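Local coordinates for flagellar biosynthetic protein FlhB (Shewanella putrefaciens CN-32, PDB 6Z0W) that forms, through this cytoplasmic domain, part of the flagellar type III secretion exporter, probably needed for building the rod and perhaps for exporting flagellin, at residues A63-I74 with L88-V99. Residues are numbered along the deposited sequence; the frame is centred on the assembly and turned at random.
Sequences AIVSAPPLARAI and LFTAVAQVLAYV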
# COMPACT_ATOMS: atom_id res chain seq x y z
N ALA A 63 -6.59 -4.72 7.31
CA ALA A 63 -7.46 -4.07 6.33
C ALA A 63 -6.81 -4.05 4.94
O ALA A 63 -5.63 -3.72 4.78
CB ALA A 63 -7.79 -2.65 6.77
N ILE A 64 -7.58 -4.43 3.94
CA ILE A 64 -7.17 -4.38 2.55
C ILE A 64 -8.08 -3.37 1.87
O ILE A 64 -9.31 -3.52 1.92
CB ILE A 64 -7.30 -5.74 1.87
CG1 ILE A 64 -6.48 -6.81 2.62
CG2 ILE A 64 -6.93 -5.61 0.39
CD1 ILE A 64 -6.78 -8.23 2.18
N VAL A 65 -7.53 -2.32 1.27
CA VAL A 65 -8.38 -1.31 0.66
C VAL A 65 -7.94 -1.11 -0.78
O VAL A 65 -6.75 -1.14 -1.09
CB VAL A 65 -8.40 0.01 1.45
CG1 VAL A 65 -8.50 -0.28 2.95
CG2 VAL A 65 -7.17 0.84 1.19
N SER A 66 -8.92 -0.94 -1.67
CA SER A 66 -8.66 -0.74 -3.08
C SER A 66 -8.66 0.75 -3.38
O SER A 66 -9.70 1.41 -3.31
CB SER A 66 -9.68 -1.45 -3.96
OG SER A 66 -9.38 -1.15 -5.31
N ALA A 67 -7.48 1.26 -3.76
CA ALA A 67 -7.34 2.60 -4.33
C ALA A 67 -6.29 2.48 -5.43
O ALA A 67 -5.10 2.71 -5.19
CB ALA A 67 -6.95 3.63 -3.27
N PRO A 68 -6.69 2.11 -6.65
CA PRO A 68 -5.73 1.61 -7.68
C PRO A 68 -4.58 2.57 -7.97
O PRO A 68 -3.43 2.13 -8.05
CB PRO A 68 -6.62 1.41 -8.94
CG PRO A 68 -7.99 1.13 -8.37
CD PRO A 68 -8.10 1.91 -7.06
N PRO A 69 -4.83 3.88 -8.16
CA PRO A 69 -3.71 4.78 -8.46
C PRO A 69 -2.75 4.94 -7.31
O PRO A 69 -1.56 5.22 -7.54
CB PRO A 69 -4.40 6.11 -8.78
CG PRO A 69 -5.80 5.75 -9.15
CD PRO A 69 -6.12 4.61 -8.23
N LEU A 70 -3.23 4.82 -6.06
CA LEU A 70 -2.35 4.92 -4.90
C LEU A 70 -1.51 3.66 -4.75
O LEU A 70 -0.29 3.75 -4.53
CB LEU A 70 -3.19 5.16 -3.63
CG LEU A 70 -2.38 5.44 -2.37
CD1 LEU A 70 -1.50 6.69 -2.62
CD2 LEU A 70 -3.32 5.68 -1.16
N ALA A 71 -2.15 2.49 -4.84
CA ALA A 71 -1.42 1.22 -4.84
C ALA A 71 -0.30 1.23 -5.87
O ALA A 71 0.84 0.87 -5.55
CB ALA A 71 -2.38 0.05 -5.12
N ARG A 72 -0.60 1.65 -7.11
CA ARG A 72 0.42 1.65 -8.17
C ARG A 72 1.51 2.70 -7.90
O ARG A 72 2.71 2.42 -8.07
CB ARG A 72 -0.23 1.91 -9.54
CG ARG A 72 -1.12 0.79 -10.05
CD ARG A 72 -1.40 0.89 -11.56
NE ARG A 72 -1.81 2.23 -11.95
CZ ARG A 72 -3.07 2.66 -11.98
NH1 ARG A 72 -4.05 1.83 -11.65
NH2 ARG A 72 -3.35 3.91 -12.35
N ALA A 73 1.11 3.90 -7.50
CA ALA A 73 2.09 4.95 -7.22
C ALA A 73 3.02 4.55 -6.08
O ALA A 73 4.24 4.79 -6.15
CB ALA A 73 1.38 6.26 -6.92
N ILE A 74 2.49 3.94 -5.02
CA ILE A 74 3.35 3.46 -3.94
C ILE A 74 4.33 2.42 -4.47
O ILE A 74 5.54 2.52 -4.25
CB ILE A 74 2.51 2.88 -2.79
CG1 ILE A 74 1.70 3.94 -2.07
CG2 ILE A 74 3.42 2.20 -1.78
CD1 ILE A 74 0.64 3.34 -1.19
N LEU A 88 2.90 11.43 -1.44
CA LEU A 88 1.84 10.47 -1.14
C LEU A 88 1.48 10.43 0.34
O LEU A 88 0.64 9.62 0.74
CB LEU A 88 2.25 9.05 -1.60
CG LEU A 88 2.50 8.92 -3.12
CD1 LEU A 88 2.83 7.46 -3.50
CD2 LEU A 88 1.27 9.44 -3.89
N PHE A 89 2.09 11.28 1.16
CA PHE A 89 1.87 11.17 2.60
C PHE A 89 0.40 11.37 2.95
O PHE A 89 -0.21 10.55 3.63
CB PHE A 89 2.73 12.17 3.37
CG PHE A 89 2.48 12.10 4.85
CD1 PHE A 89 3.18 11.20 5.65
CD2 PHE A 89 1.50 12.89 5.44
CE1 PHE A 89 2.93 11.12 7.03
CE2 PHE A 89 1.23 12.80 6.83
CZ PHE A 89 1.95 11.91 7.61
N THR A 90 -0.17 12.51 2.54
CA THR A 90 -1.54 12.83 2.94
C THR A 90 -2.51 11.74 2.49
O THR A 90 -3.42 11.37 3.24
CB THR A 90 -1.96 14.19 2.39
OG1 THR A 90 -1.64 14.24 1.01
CG2 THR A 90 -1.21 15.29 3.09
N ALA A 91 -2.33 11.22 1.26
CA ALA A 91 -3.26 10.20 0.79
C ALA A 91 -3.14 8.93 1.63
O ALA A 91 -4.16 8.33 2.01
CB ALA A 91 -3.04 9.92 -0.70
N VAL A 92 -1.91 8.51 1.95
CA VAL A 92 -1.74 7.32 2.79
C VAL A 92 -2.18 7.60 4.23
O VAL A 92 -2.77 6.74 4.90
CB VAL A 92 -0.27 6.83 2.74
CG1 VAL A 92 -0.03 5.61 3.68
CG2 VAL A 92 0.12 6.49 1.31
N ALA A 93 -1.91 8.81 4.73
CA ALA A 93 -2.37 9.14 6.08
C ALA A 93 -3.89 9.11 6.18
O ALA A 93 -4.44 8.75 7.22
CB ALA A 93 -1.84 10.51 6.52
N GLN A 94 -4.58 9.46 5.11
CA GLN A 94 -6.04 9.42 5.18
C GLN A 94 -6.55 7.99 5.06
O GLN A 94 -7.54 7.64 5.70
CB GLN A 94 -6.64 10.34 4.11
CG GLN A 94 -6.38 11.81 4.42
CD GLN A 94 -6.73 12.76 3.28
OE1 GLN A 94 -6.91 12.34 2.14
NE2 GLN A 94 -6.86 14.04 3.61
N VAL A 95 -5.90 7.15 4.26
CA VAL A 95 -6.22 5.72 4.30
C VAL A 95 -5.97 5.16 5.70
O VAL A 95 -6.80 4.43 6.25
CB VAL A 95 -5.44 4.96 3.20
CG1 VAL A 95 -5.43 3.45 3.45
CG2 VAL A 95 -6.09 5.24 1.79
N LEU A 96 -4.85 5.54 6.33
CA LEU A 96 -4.55 5.01 7.66
C LEU A 96 -5.58 5.47 8.67
O LEU A 96 -6.00 4.68 9.52
CB LEU A 96 -3.14 5.41 8.10
CG LEU A 96 -2.03 4.64 7.35
CD1 LEU A 96 -0.68 5.36 7.51
CD2 LEU A 96 -1.96 3.18 7.84
N ALA A 97 -6.02 6.74 8.59
CA ALA A 97 -7.06 7.22 9.50
C ALA A 97 -8.31 6.36 9.39
O ALA A 97 -8.88 5.93 10.40
CB ALA A 97 -7.40 8.69 9.22
N TYR A 98 -8.76 6.10 8.15
CA TYR A 98 -9.93 5.25 7.96
C TYR A 98 -9.72 3.87 8.58
O TYR A 98 -10.60 3.34 9.27
CB TYR A 98 -10.24 5.10 6.47
CG TYR A 98 -11.05 3.86 6.19
CD1 TYR A 98 -12.44 3.86 6.37
CD2 TYR A 98 -10.44 2.67 5.79
CE1 TYR A 98 -13.19 2.71 6.13
CE2 TYR A 98 -11.18 1.52 5.54
CZ TYR A 98 -12.56 1.55 5.71
OH TYR A 98 -13.28 0.40 5.47
N VAL A 99 -8.54 3.28 8.34
CA VAL A 99 -8.27 1.96 8.90
C VAL A 99 -8.32 2.01 10.42
O VAL A 99 -8.97 1.17 11.07
CB VAL A 99 -6.92 1.42 8.39
CG1 VAL A 99 -6.47 0.21 9.23
CG2 VAL A 99 -7.04 1.05 6.93
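With chi1 at -173°, Leu-70 sets its CG opposite the backbone N and so points it toward helix 89-99, with both methyls beyond it, whereas Val-95, at chi1 164°, spreads CG1 and CG2 to two different partners. The tips of these side chains meet head-on, Leu-70 CD2 lying 4.1 Å from Val-95 CG2. The other branch, Leu-70 CD1, lies among the side chains of Leu-88, Ala-91 and Val-92, 4.1 Å from Ala-91 CB. Val-95 CG1 turns instead to the strand, 3.9 Å from Val-65 CG2, the two valines passing alongside in opposite senses. Val-65 CG1 meets the Tyr-98 ring obliquely at CE2 (4.1 Å). At one end Ala-63 CB sits against both methyls of Val-99, with CG2 the nearer at 3.8 Å. At the other, Leu-88 CD1 lies against the helix backbone between Ala-73 and Ile-74, 3.8 Å from Ile-74 N, while Ile-74 CD1 crosses to Val-92 CG2 at 4.1 Å. Every side-chain contact is apolar, consistent with hydrophobic burial as the source of cohesion. The axes of helices 68-74 and 89-99 come within 11.3 Å, their N-to-C directions 121° apart. Strand 64-66 pairs with strands 17-20 and 114-115, and Val-17, Val-27 and Val-29 of the sheet also touch Val-99, Ile-74 and Val-92 respectively, placing helix 89-100 against the sheet beside helix 68-77.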